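Local coordinates for protein phosphoserine aminotransferase (Bacillus circulans, PDB 2C0R) that catalyses the reversible, pyridoxal-phosphate-dependent transamination between phosphoserine and 2-oxoglutarate in serine biosynthesis, and also interconverts phosphohydroxythreonine and its oxo acid, at residues V264-A278 with I338-V351. The protein carries 1 engineered substitution. Residues are numbered along the deposited sequence; the frame is centred on the assembly and turned at random.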
loop_
_atom_site.group_PDB
_atom_site.type_symbol
_atom_site.label_atom_id
_atom_site.label_comp_id
_atom_site.label_asym_id
_atom_site.label_seq_id
_atom_site.Cartn_x
_atom_site.Cartn_y
_atom_site.Cartn_z
ATOM N N VAL A 264 -25.508 -0.084 -9.977
ATOM C CA VAL A 264 -24.745 1.111 -9.695
ATOM C C VAL A 264 -24.712 2.002 -10.926
ATOM O O VAL A 264 -24.774 3.234 -10.826
ATOM C CB VAL A 264 -23.315 0.865 -9.158
ATOM C CG1 VAL A 264 -23.433 0.239 -7.757
ATOM C CG2 VAL A 264 -22.485 0.008 -10.085
ATOM N N GLN A 265 -24.719 1.403 -12.107
ATOM C CA GLN A 265 -24.749 2.197 -13.331
ATOM C C GLN A 265 -26.002 3.044 -13.383
ATOM O O GLN A 265 -25.944 4.238 -13.729
ATOM C CB GLN A 265 -24.658 1.256 -14.556
ATOM C CG GLN A 265 -24.586 2.095 -15.839
ATOM C CD GLN A 265 -24.559 1.239 -17.083
ATOM O OE1 GLN A 265 -25.266 0.235 -17.233
ATOM N NE2 GLN A 265 -23.689 1.690 -17.985
ATOM N N GLN A 266 -27.131 2.408 -13.074
ATOM C CA GLN A 266 -28.392 3.159 -13.135
ATOM C C GLN A 266 -28.393 4.276 -12.135
ATOM O O GLN A 266 -28.839 5.397 -12.438
ATOM C CB GLN A 266 -29.514 2.153 -12.885
ATOM C CG GLN A 266 -30.885 2.799 -12.736
ATOM C CD GLN A 266 -31.957 1.759 -12.533
ATOM O OE1 GLN A 266 -32.834 1.603 -13.371
ATOM N NE2 GLN A 266 -31.968 1.020 -11.442
ATOM N N ALA A 267 -27.900 3.957 -10.920
ATOM C CA ALA A 267 -27.847 4.982 -9.877
ATOM C C ALA A 267 -26.914 6.133 -10.238
ATOM O O ALA A 267 -27.215 7.319 -9.994
ATOM C CB ALA A 267 -27.425 4.398 -8.536
ATOM N N ASN A 268 -25.779 5.833 -10.808
ATOM C CA ASN A 268 -24.833 6.867 -11.189
ATOM C C ASN A 268 -25.345 7.663 -12.379
ATOM O O ASN A 268 -25.078 8.854 -12.401
ATOM C CB ASN A 268 -23.497 6.191 -11.545
ATOM C CG ASN A 268 -22.848 5.500 -10.370
ATOM O OD1 ASN A 268 -23.168 5.767 -9.218
ATOM N ND2 ASN A 268 -21.943 4.582 -10.675
ATOM N N ARG A 269 -26.038 7.015 -13.329
ATOM C CA ARG A 269 -26.568 7.811 -14.450
ATOM C C ARG A 269 -27.550 8.834 -13.926
ATOM O O ARG A 269 -27.613 9.975 -14.406
ATOM C CB ARG A 269 -27.208 6.848 -15.438
ATOM C CG ARG A 269 -27.857 7.540 -16.656
ATOM C CD ARG A 269 -26.916 7.920 -17.745
ATOM N NE ARG A 269 -25.980 9.010 -17.504
ATOM C CZ ARG A 269 -26.295 10.289 -17.711
ATOM N NH1 ARG A 269 -27.512 10.663 -18.123
ATOM N NH2 ARG A 269 -25.359 11.197 -17.484
ATOM N N LYS A 270 -28.361 8.394 -12.932
ATOM C CA LYS A 270 -29.323 9.323 -12.350
ATOM C C LYS A 270 -28.647 10.505 -11.677
ATOM O O LYS A 270 -29.059 11.659 -11.786
ATOM C CB LYS A 270 -30.141 8.518 -11.362
ATOM C CG LYS A 270 -31.068 9.305 -10.444
ATOM C CD LYS A 270 -31.775 8.330 -9.517
ATOM C CE LYS A 270 -32.567 9.071 -8.448
ATOM N NZ LYS A 270 -33.091 8.068 -7.469
ATOM N N LYS A 271 -27.591 10.198 -10.894
ATOM C CA LYS A 271 -26.808 11.253 -10.264
ATOM C C LYS A 271 -26.213 12.211 -11.284
ATOM O O LYS A 271 -26.300 13.437 -11.150
ATOM C CB LYS A 271 -25.643 10.666 -9.430
ATOM C CG LYS A 271 -26.132 9.951 -8.179
ATOM C CD LYS A 271 -25.223 8.783 -7.765
ATOM C CE LYS A 271 -23.758 9.104 -7.804
ATOM N NZ LYS A 271 -22.946 7.972 -7.273
ATOM N N ALA A 272 -25.555 11.663 -12.310
ATOM C CA ALA A 272 -24.881 12.494 -13.289
ATOM C C ALA A 272 -25.898 13.345 -14.052
ATOM O O ALA A 272 -25.612 14.504 -14.336
ATOM C CB ALA A 272 -24.103 11.599 -14.250
ATOM N N SER A 273 -27.043 12.725 -14.356
ATOM C CA SER A 273 -28.040 13.412 -15.179
ATOM C C SER A 273 -28.503 14.638 -14.421
ATOM O O SER A 273 -28.702 15.699 -15.035
ATOM C CB SER A 273 -29.199 12.452 -15.430
ATOM O OG SER A 273 -30.294 13.108 -16.090
ATOM N N LEU A 274 -28.671 14.531 -13.099
ATOM C CA LEU A 274 -29.154 15.712 -12.363
ATOM C C LEU A 274 -28.181 16.865 -12.437
ATOM O O LEU A 274 -28.524 18.042 -12.606
ATOM C CB LEU A 274 -29.363 15.247 -10.915
ATOM C CG LEU A 274 -30.104 16.295 -10.073
ATOM C CD1 LEU A 274 -31.597 16.239 -10.378
ATOM C CD2 LEU A 274 -29.822 16.028 -8.612
ATOM N N ILE A 275 -26.889 16.535 -12.328
ATOM C CA ILE A 275 -25.900 17.592 -12.287
ATOM C C ILE A 275 -25.649 18.142 -13.675
ATOM O O ILE A 275 -25.532 19.362 -13.862
ATOM C CB ILE A 275 -24.617 17.055 -11.654
ATOM C CG1 ILE A 275 -24.848 16.676 -10.188
ATOM C CG2 ILE A 275 -23.527 18.085 -11.815
ATOM C CD1 ILE A 275 -23.766 15.725 -9.646
ATOM N N TYR A 276 -25.585 17.294 -14.727
ATOM C CA TYR A 276 -25.427 17.829 -16.075
ATOM C C TYR A 276 -26.636 18.682 -16.430
ATOM O O TYR A 276 -26.434 19.679 -17.125
ATOM C CB TYR A 276 -25.253 16.715 -17.102
ATOM C CG TYR A 276 -23.820 16.158 -17.119
ATOM C CD1 TYR A 276 -23.618 14.800 -16.855
ATOM C CD2 TYR A 276 -22.750 16.990 -17.415
ATOM C CE1 TYR A 276 -22.296 14.324 -16.882
ATOM C CE2 TYR A 276 -21.452 16.521 -17.447
ATOM C CZ TYR A 276 -21.251 15.163 -17.180
ATOM O OH TYR A 276 -19.966 14.693 -17.199
ATOM N N ASP A 277 -27.822 18.294 -15.979
ATOM C CA ASP A 277 -28.997 19.143 -16.272
ATOM C C ASP A 277 -28.846 20.500 -15.613
ATOM O O ASP A 277 -29.270 21.498 -16.179
ATOM C CB ASP A 277 -30.281 18.490 -15.757
ATOM C CG ASP A 277 -31.428 19.489 -15.797
ATOM O OD1 ASP A 277 -32.015 19.970 -14.785
ATOM O OD2 ASP A 277 -31.767 19.819 -16.956
ATOM N N ALA A 278 -28.293 20.559 -14.400
ATOM C CA ALA A 278 -28.031 21.834 -13.727
ATOM C C ALA A 278 -27.067 22.714 -14.497
ATOM O O ALA A 278 -27.199 23.922 -14.558
ATOM C CB ALA A 278 -27.412 21.565 -12.348
ATOM N N ILE A 338 -18.435 11.721 -8.490
ATOM C CA ILE A 338 -19.718 11.141 -8.106
ATOM C C ILE A 338 -19.678 9.630 -8.254
ATOM O O ILE A 338 -20.583 8.955 -8.743
ATOM C CB ILE A 338 -20.878 11.767 -8.899
ATOM C CG1 ILE A 338 -20.582 11.771 -10.405
ATOM C CG2 ILE A 338 -21.185 13.171 -8.387
ATOM C CD1 ILE A 338 -21.851 12.241 -11.165
ATOM N N TYR A 339 -18.534 9.095 -7.766
ATOM C CA TYR A 339 -18.311 7.672 -7.722
ATOM C C TYR A 339 -19.451 6.913 -7.076
ATOM O O TYR A 339 -20.306 7.536 -6.461
ATOM C CB TYR A 339 -17.046 7.402 -6.883
ATOM C CG TYR A 339 -15.855 8.134 -7.443
ATOM C CD1 TYR A 339 -15.147 9.042 -6.681
ATOM C CD2 TYR A 339 -15.427 7.901 -8.737
ATOM C CE1 TYR A 339 -14.058 9.705 -7.162
ATOM C CE2 TYR A 339 -14.320 8.562 -9.259
ATOM C CZ TYR A 339 -13.664 9.463 -8.474
ATOM O OH TYR A 339 -12.561 10.123 -8.952
ATOM N N ASN A 340 -19.439 5.579 -7.236
ATOM C CA ASN A 340 -20.578 4.784 -6.801
ATOM C C ASN A 340 -21.160 5.139 -5.441
ATOM O O ASN A 340 -22.380 5.271 -5.321
ATOM C CB ASN A 340 -20.286 3.285 -6.661
ATOM C CG ASN A 340 -19.946 2.560 -7.955
ATOM O OD1 ASN A 340 -20.127 3.067 -9.055
ATOM N ND2 ASN A 340 -19.402 1.345 -7.815
ATOM N N ALA A 341 -20.315 5.319 -4.434
ATOM C CA ALA A 341 -20.773 5.515 -3.075
ATOM C C ALA A 341 -21.216 6.944 -2.803
ATOM O O ALA A 341 -21.826 7.146 -1.740
ATOM C CB ALA A 341 -19.675 5.152 -2.072
ATOM N N VAL A 342 -21.036 7.894 -3.691
ATOM C CA VAL A 342 -21.578 9.252 -3.466
ATOM C C VAL A 342 -23.094 9.145 -3.588
ATOM O O VAL A 342 -23.589 8.709 -4.643
ATOM C CB VAL A 342 -20.976 10.231 -4.489
ATOM C CG1 VAL A 342 -21.643 11.588 -4.291
ATOM C CG2 VAL A 342 -19.460 10.324 -4.329
ATOM N N PRO A 343 -23.862 9.469 -2.562
ATOM C CA PRO A 343 -25.300 9.274 -2.588
ATOM C C PRO A 343 -26.000 10.301 -3.478
ATOM O O PRO A 343 -25.550 11.412 -3.701
ATOM C CB PRO A 343 -25.718 9.500 -1.127
ATOM C CG PRO A 343 -24.458 9.281 -0.336
ATOM C CD PRO A 343 -23.416 9.924 -1.220
ATOM N N TYR A 344 -27.151 9.929 -4.003
ATOM C CA TYR A 344 -27.929 10.883 -4.796
ATOM C C TYR A 344 -28.241 12.105 -3.973
ATOM O O TYR A 344 -28.235 13.226 -4.498
ATOM C CB TYR A 344 -29.196 10.178 -5.244
ATOM C CG TYR A 344 -30.103 11.043 -6.089
ATOM C CD1 TYR A 344 -29.687 11.442 -7.347
ATOM C CD2 TYR A 344 -31.371 11.419 -5.614
ATOM C CE1 TYR A 344 -30.485 12.230 -8.157
ATOM C CE2 TYR A 344 -32.160 12.216 -6.439
ATOM C CZ TYR A 344 -31.723 12.608 -7.687
ATOM O OH TYR A 344 -32.545 13.390 -8.481
ATOM N N GLU A 345 -28.471 11.941 -2.671
ATOM C CA GLU A 345 -28.764 13.130 -1.857
ATOM C C GLU A 345 -27.614 14.137 -1.873
ATOM O O GLU A 345 -27.886 15.361 -1.789
ATOM C CB GLU A 345 -29.118 12.651 -0.435
ATOM C CG GLU A 345 -30.441 11.903 -0.450
ATOM C CD GLU A 345 -30.382 10.455 -0.939
ATOM O OE1 GLU A 345 -29.253 9.920 -1.142
ATOM O OE2 GLU A 345 -31.456 9.834 -1.167
ATOM N N SER A 346 -26.353 13.703 -1.982
ATOM C CA SER A 346 -25.283 14.693 -2.114
ATOM C C SER A 346 -25.424 15.493 -3.407
ATOM O O SER A 346 -25.175 16.707 -3.488
ATOM C CB SER A 346 -23.909 14.020 -2.120
ATOM O OG SER A 346 -23.584 13.573 -0.802
ATOM N N CYS A 347 -25.838 14.767 -4.457
ATOM C CA CYS A 347 -25.996 15.403 -5.767
ATOM C C CYS A 347 -27.184 16.364 -5.758
ATOM O O CYS A 347 -27.143 17.433 -6.327
ATOM C CB CYS A 347 -26.194 14.297 -6.801
ATOM S SG CYS A 347 -24.674 13.299 -6.920
ATOM N N GLU A 348 -28.283 15.995 -5.118
ATOM C CA GLU A 348 -29.419 16.941 -4.988
ATOM C C GLU A 348 -29.008 18.183 -4.234
ATOM O O GLU A 348 -29.352 19.313 -4.601
ATOM C CB GLU A 348 -30.546 16.260 -4.214
ATOM C CG GLU A 348 -31.263 15.172 -4.971
ATOM C CD GLU A 348 -32.358 14.560 -4.100
ATOM O OE1 GLU A 348 -31.989 13.999 -3.047
ATOM O OE2 GLU A 348 -33.547 14.628 -4.468
ATOM N N ALA A 349 -28.231 17.982 -3.165
ATOM C CA ALA A 349 -27.758 19.155 -2.435
ATOM C C ALA A 349 -26.875 20.027 -3.290
ATOM O O ALA A 349 -27.000 21.255 -3.287
ATOM C CB ALA A 349 -27.046 18.712 -1.156
ATOM N N LEU A 350 -25.991 19.416 -4.086
ATOM C CA LEU A 350 -25.114 20.192 -4.941
ATOM C C LEU A 350 -25.899 21.020 -5.949
ATOM O O LEU A 350 -25.633 22.222 -6.182
ATOM C CB LEU A 350 -24.145 19.229 -5.680
ATOM C CG LEU A 350 -23.293 19.938 -6.745
ATOM C CD1 LEU A 350 -22.442 21.028 -6.139
ATOM C CD2 LEU A 350 -22.462 18.894 -7.514
ATOM N N VAL A 351 -26.908 20.408 -6.563
ATOM C CA VAL A 351 -27.685 21.121 -7.582
ATOM C C VAL A 351 -28.422 22.274 -6.945
ATOM O O VAL A 351 -28.566 23.335 -7.562
ATOM C CB VAL A 351 -28.645 20.121 -8.267
ATOM C CG1 VAL A 351 -29.777 20.834 -8.995
ATOM C CG2 VAL A 351 -27.809 19.221 -9.188
HETATM O O HOH W 1 -24.095 3.929 -7.143
#
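The Tyr344 ring carries the extended Lys270 chain over one face, CE standing 3.6 Å from the ring centroid (CH-pi) and NZ, 4.4 Å from the same centroid, making a cation-pi contact; Lys271 CG meets the ring edge in its plane. Both lysines belong to helix 260-280, which packs parallel to helix 344-361 (3° between segment axes, 9.4 Å apart) in the small C-terminal domain of this class-V aminotransferase fold, beside strand 299-303. Leu274 is a knob in the hole formed by Tyr344, Cys347, Glu348 and Val351, its CD2 3.8 Å from Val351 CG2. Deeper, Ile275 CD1 meets Ile338 CG2 tip to tip. The buried Lys271 ammonium is gripped by four bonds: bends at chi2 and chi3 (45°) turn NZ into the loop before helix 344-361, where it donates to Val342 O (2.8 Å) in the carbonyl plane, on a lone pair, and to Ile338 O (3.0 Å), Tyr339 O and Asn268 OD1 from above their planes. A methionine here would probably leave Ile338 O, Val342 O and Asn268 OD1 without the ammonium that joins them, while Tyr339 O would keep its bond from Val342 N. That loop borders the active site: the Tyr339 side chain lies near Thr153 and Lys197, its OH hydrogen-bonding to Ala10 O. One water bridges Asn268 OD1 and Asn340 O. Asn268 ND2 donates to Asn340 OD1 at 2.9 Å (N-H...O 159°), nearly within the Asn268 amide plane.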